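Local coordinates for UTP--glucose-1-phosphate uridylyltransferase (PDB 6IKZ), which catalyses the transfer of a uridylyl group from UTP to alpha-D-glucose 1-phosphate, yielding UDP-glucose and diphosphate, at residues Leu7-Leu12 and Leu53-Ser58; Pro130-Lys135 and Ser205-Tyr210; Glu221-Gly226 and Thr234-Met239; Leu114-Val119 and Lys215-Leu220. The protein carries 1 engineered substitution. All blocks are in the same frame, centred on the assembly; numbering follows the deposited sequence.

Overall arrangement
All four contacts belong to one GT-A nucleotidyltransferase domain. Contact 1 joins the parallel strands 4-8 and 50-55 of the large mixed sheet and carries the nucleotide-binding loop; contact 2, its centre about 17 Å away, sets strand 132-135 against the corner between strands 204-207 and 209-212 of that sheet. They touch where Pro130 packs on Pro8 and Val9. Contact 3 takes up the chain directly after helix 216-220 of contact 4, their centres about 12 Å apart, joined by the Glu221-Lys117 salt bridge and Ala236 on Ile216. Val54 links contact 4 to contact 1, and Tyr210 on Ile237 links contact 2, nested inside contact 4, to contact 3, tying binding loop and sheet to outer helices.

Contact 1 (Leu7-Leu12 and Leu53-Ser58); sequences LPVAGL and LVTHSS. With PPV (pyrophosphate), chain G.
Leu7 and Val54 are joined by a backbone bond, Val54 N to Leu7 O at 3.0 Å, and the ladder continues with Val9 N to Val54 O at 2.8 Å. Val54 thus uses both its N-H and its C=O on the neighbouring strand, the regular pattern of parallel pairing. The second bond is nearly straight, 164° at the hydrogen. Packing is dense here: Leu53 CD2 lies 4.0 Å from Leu7 CB. Val9 CG1 stands anti to the carbonyl carbon (chi1 -72°), and the other methyl, CG2, lies 3.2 Å from Val54 O and also reaches Leu53 CB (4.1 Å) and Thr55 OG1. On the opposite sheet face Pro8 and Val54 pack against helix 109-115. The pairing belongs to the Rossmann-like GT-A core, whose first strand runs into the glycine-containing nucleotide loop; Pro8, Ala10, Gly11 and Leu12 are all seen binding UTP. Beyond Ala10, whose CB is 3.6 Å from Thr55 C, the segments separate and no hydrogen bond crosses between them. Leu12 CD1 covers one face of the His56 imidazole as a CH-pi contact, 4.0 Å from the centroid and 10° off the normal. The ring's ND1 bonds Ser58 OG, and its NE2 bonds Glu71 of a second subunit. At this more open end Leu12 N makes a weak bond to pyrophosphate O11.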
loop_
_atom_site.group_PDB
_atom_site.type_symbol
_atom_site.label_atom_id
_atom_site.label_comp_id
_atom_site.label_asym_id
_atom_site.label_seq_id
_atom_site.Cartn_x
_atom_site.Cartn_y
_atom_site.Cartn_z
ATOM N N LEU A 7 1.154 -11.094 -18.520
ATOM C CA LEU A 7 1.378 -11.953 -17.319
ATOM C C LEU A 7 0.143 -11.757 -16.459
ATOM O O LEU A 7 -0.076 -10.661 -15.952
ATOM C CB LEU A 7 2.618 -11.570 -16.506
ATOM C CG LEU A 7 3.957 -11.421 -17.215
ATOM C CD1 LEU A 7 5.098 -11.884 -16.314
ATOM C CD2 LEU A 7 4.004 -12.141 -18.547
ATOM N N PRO A 8 -0.752 -12.750 -16.371
ATOM C CA PRO A 8 -1.961 -12.614 -15.568
ATOM C C PRO A 8 -1.520 -12.956 -14.148
ATOM O O PRO A 8 -1.103 -14.068 -13.959
ATOM C CB PRO A 8 -2.930 -13.653 -16.134
ATOM C CG PRO A 8 -2.167 -14.286 -17.295
ATOM C CD PRO A 8 -0.694 -14.054 -17.028
ATOM N N VAL A 9 -1.581 -11.984 -13.243
ATOM C CA VAL A 9 -0.970 -12.061 -11.892
ATOM C C VAL A 9 -1.982 -11.543 -10.863
ATOM O O VAL A 9 -1.555 -11.070 -9.816
ATOM C CB VAL A 9 0.346 -11.257 -11.871
ATOM C CG1 VAL A 9 1.443 -11.954 -12.653
ATOM C CG2 VAL A 9 0.171 -9.829 -12.380
ATOM N N ALA A 10 -3.280 -11.643 -11.157
ATOM C CA ALA A 10 -4.387 -11.054 -10.357
ATOM C C ALA A 10 -5.018 -12.080 -9.394
ATOM O O ALA A 10 -5.927 -11.693 -8.669
ATOM C CB ALA A 10 -5.423 -10.474 -11.286
ATOM N N GLY A 11 -4.563 -13.330 -9.346
ATOM C CA GLY A 11 -5.106 -14.333 -8.406
ATOM C C GLY A 11 -4.791 -14.000 -6.945
ATOM O O GLY A 11 -3.873 -13.220 -6.731
ATOM N N LEU A 12 -5.510 -14.574 -5.972
ATOM C CA LEU A 12 -5.305 -14.302 -4.513
ATOM C C LEU A 12 -4.372 -15.356 -3.890
ATOM O O LEU A 12 -4.042 -15.250 -2.662
ATOM C CB LEU A 12 -6.671 -14.254 -3.819
ATOM C CG LEU A 12 -7.407 -12.915 -3.899
ATOM C CD1 LEU A 12 -7.192 -12.225 -5.238
ATOM C CD2 LEU A 12 -8.895 -13.097 -3.662
ATOM N N LEU A 53 1.218 -6.604 -17.112
ATOM C CA LEU A 53 0.735 -7.252 -15.866
ATOM C C LEU A 53 -0.768 -7.010 -15.805
ATOM O O LEU A 53 -1.168 -5.833 -15.811
ATOM C CB LEU A 53 1.422 -6.650 -14.637
ATOM C CG LEU A 53 2.951 -6.771 -14.593
ATOM C CD1 LEU A 53 3.529 -6.025 -13.413
ATOM C CD2 LEU A 53 3.428 -8.208 -14.578
ATOM N N VAL A 54 -1.567 -8.074 -15.842
ATOM C CA VAL A 54 -3.007 -8.006 -15.463
ATOM C C VAL A 54 -3.045 -8.254 -13.960
ATOM O O VAL A 54 -2.730 -9.401 -13.533
ATOM C CB VAL A 54 -3.876 -9.019 -16.212
ATOM C CG1 VAL A 54 -5.298 -8.882 -15.761
ATOM C CG2 VAL A 54 -3.787 -8.841 -17.712
ATOM N N THR A 55 -3.367 -7.230 -13.174
ATOM C CA THR A 55 -3.035 -7.280 -11.735
ATOM C C THR A 55 -4.266 -7.041 -10.867
ATOM O O THR A 55 -5.329 -6.659 -11.392
ATOM C CB THR A 55 -1.882 -6.320 -11.438
ATOM O OG1 THR A 55 -1.291 -6.777 -10.215
ATOM C CG2 THR A 55 -2.341 -4.885 -11.386
ATOM N N HIS A 56 -4.082 -7.298 -9.577
ATOM C CA HIS A 56 -5.055 -7.062 -8.481
ATOM C C HIS A 56 -4.538 -5.920 -7.594
ATOM O O HIS A 56 -3.276 -5.796 -7.433
ATOM C CB HIS A 56 -5.321 -8.381 -7.734
ATOM C CG HIS A 56 -6.392 -8.326 -6.693
ATOM N ND1 HIS A 56 -6.121 -8.033 -5.362
ATOM C CD2 HIS A 56 -7.717 -8.570 -6.762
ATOM C CE1 HIS A 56 -7.238 -8.099 -4.662
ATOM N NE2 HIS A 56 -8.236 -8.396 -5.500
ATOM N N SER A 57 -5.496 -5.168 -7.034
ATOM C CA SER A 57 -5.335 -4.029 -6.090
ATOM C C SER A 57 -4.389 -4.317 -4.908
ATOM O O SER A 57 -4.044 -3.348 -4.243
ATOM C CB SER A 57 -6.670 -3.560 -5.545
ATOM O OG SER A 57 -6.995 -4.282 -4.368
ATOM N N SER A 58 -3.982 -5.547 -4.630
ATOM C CA SER A 58 -3.004 -5.842 -3.542
ATOM C C SER A 58 -1.640 -6.266 -4.106
ATOM O O SER A 58 -0.786 -6.699 -3.328
ATOM C CB SER A 58 -3.550 -6.884 -2.582
ATOM O OG SER A 58 -3.986 -8.055 -3.267
HETATM O O11 PPV G . -6.774 -17.432 -6.651
HETATM P P1 PPV G . -5.413 -17.937 -7.151
HETATM O O21 PPV G . -5.342 -18.065 -8.673
HETATM O O31 PPV G . -4.266 -17.135 -6.592
HETATM O OPP PPV G . -5.177 -19.426 -6.556
HETATM P P2 PPV G . -5.076 -20.888 -7.251
HETATM O O12 PPV G . -5.955 -21.805 -6.434
HETATM O O22 PPV G . -3.614 -21.273 -7.192
HETATM O O32 PPV G . -5.576 -20.725 -8.673
#

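Contact 2 (Pro130-Lys135 and Ser205-Tyr210); sequences PDVLVK and SVVGRY
Val132 comes nearest to Gly208 across the two backbones, with CA atoms 6.9 Å apart, too far for strand pairing, and the chain turns a corner at Gly208, whose phi is positive. Side chains therefore bridge the gap. Val132 points its isopropyl group at the segment 205-210: CG2 lies 3.4 Å from Val207 O, while CG1 meets Val207 CG1 at 4.1 Å, the two valines lying roughly perpendicular. Arg209 does the polar work. Its chain folds at the CB-CG bond (chi2 -79°), which carries the guanidinium back towards strand 132-135, where NH2 donates to Val132 O at 2.6 Å. The bond is not straight, 147° at the hydrogen, and NH2 stands above the carbonyl plane, 38° out of it. Val134 CG1 approaches the same group obliquely, 3.4 Å from NH2. NH1 turns to Gly208 O at 2.9 Å and also reaches Leu129 O, while NE forms a salt bridge with Glu42 of helix 36-44. Strand 132-135 pairs with strand 254-257, so the contact connects that small sheet to the large one. The segments also hold Asp131 and Val206, both seen binding UDP-glucose. With three backbone carbonyls and one carboxylate as partners, the buried guanidinium is fixed in rotation, and the Glu42 carboxylate probably balances its positive charge.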
loop_
_atom_site.group_PDB
_atom_site.type_symbol
_atom_site.label_atom_id
_atom_site.label_comp_id
_atom_site.label_asym_id
_atom_site.label_seq_id
_atom_site.Cartn_x
_atom_site.Cartn_y
_atom_site.Cartn_z
ATOM N N PRO A 130 2.563 -16.810 -14.578
ATOM C CA PRO A 130 3.737 -16.502 -13.770
ATOM C C PRO A 130 4.026 -17.519 -12.653
ATOM O O PRO A 130 5.119 -17.473 -12.097
ATOM C CB PRO A 130 3.289 -15.172 -13.170
ATOM C CG PRO A 130 1.816 -15.427 -12.896
ATOM C CD PRO A 130 1.365 -16.076 -14.179
ATOM N N ASP A 131 3.057 -18.386 -12.341
ATOM C CA ASP A 131 3.171 -19.410 -11.265
ATOM C C ASP A 131 3.985 -20.595 -11.794
ATOM O O ASP A 131 4.512 -21.349 -10.965
ATOM C CB ASP A 131 1.814 -19.790 -10.648
ATOM C CG ASP A 131 0.731 -20.210 -11.631
ATOM O OD1 ASP A 131 0.412 -19.387 -12.523
ATOM O OD2 ASP A 131 0.195 -21.355 -11.493
ATOM N N VAL A 132 4.148 -20.721 -13.112
ATOM C CA VAL A 132 5.037 -21.748 -13.735
ATOM C C VAL A 132 6.393 -21.118 -14.042
ATOM O O VAL A 132 6.397 -20.106 -14.785
ATOM C CB VAL A 132 4.428 -22.321 -15.023
ATOM C CG1 VAL A 132 5.280 -23.464 -15.578
ATOM C CG2 VAL A 132 2.988 -22.758 -14.791
ATOM N N LEU A 133 7.474 -21.681 -13.479
ATOM C CA LEU A 133 8.877 -21.381 -13.862
ATOM C C LEU A 133 9.295 -22.374 -14.931
ATOM O O LEU A 133 8.983 -23.550 -14.744
ATOM C CB LEU A 133 9.796 -21.543 -12.654
ATOM C CG LEU A 133 9.512 -20.631 -11.465
ATOM C CD1 LEU A 133 10.785 -20.392 -10.663
ATOM C CD2 LEU A 133 8.919 -19.305 -11.908
ATOM N N VAL A 134 9.995 -21.941 -15.981
ATOM C CA VAL A 134 10.624 -22.881 -16.961
ATOM C C VAL A 134 12.125 -22.579 -17.031
ATOM O O VAL A 134 12.499 -21.456 -17.357
ATOM C CB VAL A 134 9.917 -22.913 -18.333
ATOM C CG1 VAL A 134 8.986 -21.732 -18.546
ATOM C CG2 VAL A 134 10.877 -23.099 -19.512
ATOM N N LYS A 135 12.935 -23.581 -16.684
ATOM C CA LYS A 135 14.402 -23.491 -16.516
ATOM C C LYS A 135 15.078 -24.232 -17.667
ATOM O O LYS A 135 14.368 -24.944 -18.399
ATOM C CB LYS A 135 14.782 -24.151 -15.191
ATOM C CG LYS A 135 16.187 -23.869 -14.678
ATOM C CD LYS A 135 17.084 -25.095 -14.629
ATOM C CE LYS A 135 17.205 -25.688 -13.237
ATOM N NZ LYS A 135 17.415 -27.156 -13.276
ATOM N N SER A 205 1.269 -32.239 -21.810
ATOM C CA SER A 205 0.527 -31.392 -20.840
ATOM C C SER A 205 0.629 -29.920 -21.253
ATOM O O SER A 205 1.720 -29.452 -21.638
ATOM C CB SER A 205 1.034 -31.584 -19.430
ATOM O OG SER A 205 1.949 -30.547 -19.075
ATOM N N VAL A 206 -0.478 -29.202 -21.122
ATOM C CA VAL A 206 -0.506 -27.731 -21.298
ATOM C C VAL A 206 0.293 -27.152 -20.144
ATOM O O VAL A 206 0.037 -27.582 -19.017
ATOM C CB VAL A 206 -1.949 -27.212 -21.332
ATOM C CG1 VAL A 206 -1.967 -25.692 -21.392
ATOM C CG2 VAL A 206 -2.717 -27.841 -22.495
ATOM N N VAL A 207 1.242 -26.262 -20.433
ATOM C CA VAL A 207 2.296 -25.792 -19.487
ATOM C C VAL A 207 1.960 -24.416 -18.913
ATOM O O VAL A 207 2.312 -24.204 -17.743
ATOM C CB VAL A 207 3.668 -25.780 -20.173
ATOM C CG1 VAL A 207 4.721 -25.114 -19.310
ATOM C CG2 VAL A 207 4.103 -27.182 -20.534
ATOM N N GLY A 208 1.348 -23.521 -19.704
ATOM C CA GLY A 208 1.079 -22.115 -19.327
ATOM C C GLY A 208 2.019 -21.131 -20.025
ATOM O O GLY A 208 2.473 -20.153 -19.383
ATOM N N ARG A 209 2.313 -21.376 -21.303
ATOM C CA ARG A 209 3.038 -20.452 -22.214
ATOM C C ARG A 209 2.348 -20.498 -23.577
ATOM O O ARG A 209 2.208 -21.570 -24.132
ATOM C CB ARG A 209 4.512 -20.849 -22.348
ATOM C CG ARG A 209 5.328 -20.713 -21.069
ATOM C CD ARG A 209 5.765 -19.299 -20.724
ATOM N NE ARG A 209 6.547 -19.371 -19.502
ATOM C CZ ARG A 209 6.065 -19.278 -18.257
ATOM N NH1 ARG A 209 4.776 -19.053 -18.017
ATOM N NH2 ARG A 209 6.903 -19.415 -17.243
ATOM N N TYR A 210 1.901 -19.358 -24.078
ATOM C CA TYR A 210 1.128 -19.243 -25.335
ATOM C C TYR A 210 1.713 -18.114 -26.172
ATOM O O TYR A 210 2.232 -17.177 -25.584
ATOM C CB TYR A 210 -0.343 -18.952 -25.033
ATOM C CG TYR A 210 -0.953 -19.844 -23.983
ATOM C CD1 TYR A 210 -0.548 -19.804 -22.653
ATOM C CD2 TYR A 210 -1.948 -20.743 -24.318
ATOM C CE1 TYR A 210 -1.128 -20.618 -21.690
ATOM C CE2 TYR A 210 -2.542 -21.558 -23.365
ATOM C CZ TYR A 210 -2.138 -21.490 -22.047
ATOM O OH TYR A 210 -2.744 -22.308 -21.150
#

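Contact 3 (Glu221-Gly226 and Thr234-Met239); sequences ENTPKG and TDAIAM
Asn222 starts the contact through its backbone: the carbonyl oxygen lies 3.1 Å from Met239 CE, a touch of a terminal methyl on a polar atom and not a hydrogen bond. The Asn222 CB is 4.3 Å from the same methyl, whereas its amide ND2 turns back to bond Gln218 O in the preceding helix. Thr223 is next and carries the largest share of the packing on this segment. Its CB is directed at helix 233-241, and with CG2 anti to the carbonyl carbon the methyl enters between Ala236 and Met239, 3.8 Å from Ala236 CB and 3.6 Å from Met239 SD. The Met239 chain bends at its last torsion (chi3 111°), which brings the thioether across the threonine methyl and carries CE to the Asn222 carbonyl. Thr223 CB also rests 4.1 Å from Asp235 CB, so residues on successive turns of the helix flank this one side chain. At Lys225 the contact becomes electrostatic and looser: NZ is 4.3 Å from Asp235 OD2, beyond salt-bridge range, and CE is slightly nearer to that oxygen, with the two side chains nearly at right angles. Any attraction between them is therefore likely to be modest. No hydrogen bond spans the segments. Ala236 also touches Ile216 and Leu220 of the earlier helix. The segment 221-226 is thus part of a loop linking two successive helices, 216-220 and 233-241, and folded back on the second at the periphery of the GT-A domain.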
loop_
_atom_site.group_PDB
_atom_site.type_symbol
_atom_site.label_atom_id
_atom_site.label_comp_id
_atom_site.label_asym_id
_atom_site.label_seq_id
_atom_site.Cartn_x
_atom_site.Cartn_y
_atom_site.Cartn_z
ATOM N N GLU A 221 -14.376 -12.266 -25.980
ATOM C CA GLU A 221 -15.615 -11.464 -25.753
ATOM C C GLU A 221 -16.876 -12.255 -26.150
ATOM O O GLU A 221 -17.985 -11.745 -25.875
ATOM C CB GLU A 221 -15.559 -10.152 -26.541
ATOM C CG GLU A 221 -14.729 -9.075 -25.865
ATOM C CD GLU A 221 -14.355 -7.856 -26.700
ATOM O OE1 GLU A 221 -14.494 -7.918 -27.929
ATOM O OE2 GLU A 221 -13.914 -6.840 -26.112
ATOM N N ASN A 222 -16.739 -13.426 -26.794
ATOM C CA ASN A 222 -17.883 -14.223 -27.327
ATOM C C ASN A 222 -17.786 -15.708 -26.928
ATOM O O ASN A 222 -18.471 -16.534 -27.569
ATOM C CB ASN A 222 -17.985 -14.088 -28.850
ATOM C CG ASN A 222 -18.336 -12.691 -29.315
ATOM O OD1 ASN A 222 -19.489 -12.420 -29.638
ATOM N ND2 ASN A 222 -17.352 -11.807 -29.360
ATOM N N THR A 223 -17.005 -16.056 -25.901
ATOM C CA THR A 223 -17.020 -17.417 -25.297
ATOM C C THR A 223 -18.044 -17.431 -24.166
ATOM O O THR A 223 -18.048 -16.535 -23.318
ATOM C CB THR A 223 -15.655 -17.886 -24.767
ATOM O OG1 THR A 223 -15.447 -17.350 -23.462
ATOM C CG2 THR A 223 -14.493 -17.516 -25.661
ATOM N N PRO A 224 -18.929 -18.451 -24.119
ATOM C CA PRO A 224 -19.896 -18.572 -23.025
ATOM C C PRO A 224 -19.252 -19.014 -21.695
ATOM O O PRO A 224 -18.038 -18.892 -21.555
ATOM C CB PRO A 224 -20.872 -19.612 -23.595
ATOM C CG PRO A 224 -19.994 -20.497 -24.462
ATOM C CD PRO A 224 -19.032 -19.532 -25.114
ATOM N N LYS A 225 -20.077 -19.490 -20.750
ATOM C CA LYS A 225 -19.683 -20.003 -19.405
ATOM C C LYS A 225 -19.389 -18.808 -18.484
ATOM O O LYS A 225 -18.586 -18.974 -17.552
ATOM C CB LYS A 225 -18.505 -20.984 -19.517
ATOM C CG LYS A 225 -18.125 -21.717 -18.232
ATOM C CD LYS A 225 -17.880 -23.204 -18.401
ATOM C CE LYS A 225 -16.714 -23.524 -19.312
ATOM N NZ LYS A 225 -16.710 -24.954 -19.695
ATOM N N GLY A 226 -20.064 -17.670 -18.707
ATOM C CA GLY A 226 -19.813 -16.378 -18.028
ATOM C C GLY A 226 -20.073 -16.416 -16.524
ATOM O O GLY A 226 -19.339 -15.719 -15.784
ATOM N N THR A 234 -9.188 -21.864 -23.195
ATOM C CA THR A 234 -9.274 -23.097 -24.023
ATOM C C THR A 234 -10.511 -23.038 -24.925
ATOM O O THR A 234 -10.408 -23.540 -26.040
ATOM C CB THR A 234 -9.247 -24.336 -23.120
ATOM O OG1 THR A 234 -10.095 -24.058 -22.002
ATOM C CG2 THR A 234 -7.854 -24.674 -22.629
ATOM N N ASP A 235 -11.601 -22.398 -24.481
ATOM C CA ASP A 235 -12.841 -22.200 -25.286
ATOM C C ASP A 235 -12.574 -21.214 -26.433
ATOM O O ASP A 235 -13.123 -21.402 -27.541
ATOM C CB ASP A 235 -14.016 -21.666 -24.457
ATOM C CG ASP A 235 -14.723 -22.655 -23.538
ATOM O OD1 ASP A 235 -14.328 -23.849 -23.522
ATOM O OD2 ASP A 235 -15.669 -22.208 -22.819
ATOM N N ALA A 236 -11.814 -20.154 -26.178
ATOM C CA ALA A 236 -11.454 -19.152 -27.204
ATOM C C ALA A 236 -10.492 -19.771 -28.231
ATOM O O ALA A 236 -10.664 -19.566 -29.451
ATOM C CB ALA A 236 -10.840 -17.966 -26.531
ATOM N N ILE A 237 -9.499 -20.510 -27.752
ATOM C CA ILE A 237 -8.556 -21.243 -28.635
ATOM C C ILE A 237 -9.351 -22.274 -29.458
ATOM O O ILE A 237 -9.121 -22.340 -30.654
ATOM C CB ILE A 237 -7.432 -21.848 -27.783
ATOM C CG1 ILE A 237 -6.646 -20.722 -27.102
ATOM C CG2 ILE A 237 -6.539 -22.767 -28.620
ATOM C CD1 ILE A 237 -5.470 -21.178 -26.246
ATOM N N ALA A 238 -10.306 -23.000 -28.866
ATOM C CA ALA A 238 -11.223 -23.892 -29.617
ATOM C C ALA A 238 -11.861 -23.089 -30.753
ATOM O O ALA A 238 -11.815 -23.577 -31.895
ATOM C CB ALA A 238 -12.272 -24.538 -28.732
ATOM N N MET A 239 -12.406 -21.897 -30.470
ATOM C CA MET A 239 -13.057 -21.064 -31.517
ATOM C C MET A 239 -12.014 -20.638 -32.571
ATOM O O MET A 239 -12.390 -20.436 -33.722
ATOM C CB MET A 239 -13.744 -19.828 -30.925
ATOM C CG MET A 239 -14.946 -20.127 -30.023
ATOM S SD MET A 239 -15.350 -18.700 -28.935
ATOM C CE MET A 239 -16.912 -18.175 -29.638
#

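Contact 4 (Leu114-Val119 and Lys215-Leu220); sequences LCAKSV and KIMQLL
Leu114 and Met217 bring together two peripheral helical elements of the GT-A domain, the end of helix 109-115 with the short helix 117-120, and helix 216-220. Apolar contacts dominate. Leu114 has CG anti to its backbone nitrogen (chi1 -177°), and its CD1 reaches across to the other helix, 4.1 Å from Leu220 CB and 4.3 Å from Met217 SD. The two leucine side chains run antiparallel alongside each other. Met217 heads toward segment 114-119: bent at chi2 (-68°), it places SD 3.7 Å from Lys117 CA and CE 4.5 Å from Ala116 CB, the N-cap residue of helix 117-120. Phe125 of strand 125-128 also packs on Met217.

The polar side chains meet more loosely, and no hydrogen bond crosses the segments. Lys117 is extended beyond CG and passes Gln218 with CE 3.7 Å from Gln218 NE2; Lys117 NZ has its salt bridge with Glu221, just beyond the helix end. An apolar-to-polar touch completes the contact, where Leu114 CD1 lies 3.5 Å from Met217 O.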
loop_
_atom_site.group_PDB
_atom_site.type_symbol
_atom_site.label_atom_id
_atom_site.label_comp_id
_atom_site.label_asym_id
_atom_site.label_seq_id
_atom_site.Cartn_x
_atom_site.Cartn_y
_atom_site.Cartn_z
ATOM N N LEU A 114 -8.420 -11.060 -21.486
ATOM C CA LEU A 114 -9.327 -10.081 -22.141
ATOM C C LEU A 114 -9.085 -8.665 -21.584
ATOM O O LEU A 114 -9.272 -7.679 -22.342
ATOM C CB LEU A 114 -10.784 -10.519 -21.970
ATOM C CG LEU A 114 -11.777 -9.600 -22.673
ATOM C CD1 LEU A 114 -11.422 -9.458 -24.146
ATOM C CD2 LEU A 114 -13.194 -10.098 -22.499
ATOM N N CYS A 115 -8.697 -8.544 -20.315
ATOM C CA CYS A 115 -8.407 -7.240 -19.650
ATOM C C CYS A 115 -7.219 -6.507 -20.309
ATOM O O CYS A 115 -7.212 -5.295 -20.276
ATOM C CB CYS A 115 -8.138 -7.427 -18.161
ATOM S SG CYS A 115 -9.593 -7.919 -17.197
ATOM N N ALA A 116 -6.269 -7.212 -20.929
ATOM C CA ALA A 116 -5.130 -6.643 -21.691
ATOM C C ALA A 116 -5.533 -6.223 -23.116
ATOM O O ALA A 116 -4.624 -5.892 -23.893
ATOM C CB ALA A 116 -4.014 -7.665 -21.755
ATOM N N LYS A 117 -6.810 -6.281 -23.500
ATOM C CA LYS A 117 -7.249 -6.025 -24.903
ATOM C C LYS A 117 -6.696 -4.684 -25.410
ATOM O O LYS A 117 -6.085 -4.657 -26.502
ATOM C CB LYS A 117 -8.772 -6.015 -24.984
ATOM C CG LYS A 117 -9.327 -5.487 -26.289
ATOM C CD LYS A 117 -10.810 -5.558 -26.382
ATOM C CE LYS A 117 -11.301 -5.137 -27.750
ATOM N NZ LYS A 117 -12.752 -4.843 -27.727
ATOM N N SER A 118 -6.896 -3.614 -24.639
ATOM C CA SER A 118 -6.564 -2.214 -25.004
ATOM C C SER A 118 -5.056 -2.036 -25.171
ATOM O O SER A 118 -4.686 -1.278 -26.066
ATOM C CB SER A 118 -7.145 -1.208 -24.019
ATOM O OG SER A 118 -6.415 -1.181 -22.808
ATOM N N VAL A 119 -4.228 -2.732 -24.387
ATOM C CA VAL A 119 -2.728 -2.616 -24.403
ATOM C C VAL A 119 -2.143 -3.481 -25.529
ATOM O O VAL A 119 -1.038 -3.199 -26.015
ATOM C CB VAL A 119 -2.150 -3.026 -23.037
ATOM C CG1 VAL A 119 -0.648 -2.857 -22.954
ATOM C CG2 VAL A 119 -2.810 -2.241 -21.929
ATOM N N LYS A 215 -6.752 -11.494 -32.667
ATOM C CA LYS A 215 -8.077 -12.109 -32.991
ATOM C C LYS A 215 -8.749 -12.591 -31.698
ATOM O O LYS A 215 -9.943 -12.267 -31.506
ATOM C CB LYS A 215 -7.954 -13.327 -33.927
ATOM C CG LYS A 215 -7.568 -13.072 -35.387
ATOM C CD LYS A 215 -7.832 -14.250 -36.338
ATOM N N ILE A 216 -7.993 -13.355 -30.890
ATOM C CA ILE A 216 -8.391 -14.073 -29.632
ATOM C C ILE A 216 -9.149 -13.147 -28.671
ATOM O O ILE A 216 -9.905 -13.669 -27.833
ATOM C CB ILE A 216 -7.146 -14.655 -28.925
ATOM C CG1 ILE A 216 -7.504 -15.762 -27.943
ATOM C CG2 ILE A 216 -6.335 -13.578 -28.229
ATOM C CD1 ILE A 216 -7.805 -17.066 -28.605
ATOM N N MET A 217 -8.903 -11.838 -28.715
ATOM C CA MET A 217 -9.568 -10.882 -27.789
ATOM C C MET A 217 -11.061 -10.826 -28.143
ATOM O O MET A 217 -11.884 -10.987 -27.234
ATOM C CB MET A 217 -8.918 -9.491 -27.844
ATOM C CG MET A 217 -7.489 -9.447 -27.307
ATOM S SD MET A 217 -7.354 -9.722 -25.516
ATOM C CE MET A 217 -5.568 -9.685 -25.407
ATOM N N GLN A 218 -11.372 -10.691 -29.435
ATOM C CA GLN A 218 -12.739 -10.742 -30.024
ATOM C C GLN A 218 -13.390 -12.081 -29.669
ATOM O O GLN A 218 -14.584 -12.107 -29.266
ATOM C CB GLN A 218 -12.640 -10.543 -31.535
ATOM C CG GLN A 218 -12.769 -9.086 -31.955
ATOM C CD GLN A 218 -11.678 -8.216 -31.395
ATOM O OE1 GLN A 218 -10.494 -8.514 -31.558
ATOM N NE2 GLN A 218 -12.080 -7.132 -30.737
ATOM N N LEU A 219 -12.630 -13.167 -29.756
ATOM C CA LEU A 219 -13.162 -14.507 -29.400
ATOM C C LEU A 219 -13.448 -14.548 -27.887
ATOM O O LEU A 219 -14.558 -14.962 -27.507
ATOM C CB LEU A 219 -12.181 -15.591 -29.860
ATOM C CG LEU A 219 -11.831 -15.612 -31.354
ATOM C CD1 LEU A 219 -10.719 -16.617 -31.649
ATOM C CD2 LEU A 219 -13.052 -15.923 -32.209
ATOM N N LEU A 220 -12.527 -14.079 -27.040
ATOM C CA LEU A 220 -12.719 -14.072 -25.558
ATOM C C LEU A 220 -13.988 -13.281 -25.194
ATOM O O LEU A 220 -14.612 -13.651 -24.196
ATOM C CB LEU A 220 -11.464 -13.528 -24.862
ATOM C CG LEU A 220 -10.335 -14.544 -24.725
ATOM C CD1 LEU A 220 -9.003 -13.874 -24.465
ATOM C CD2 LEU A 220 -10.619 -15.520 -23.613
#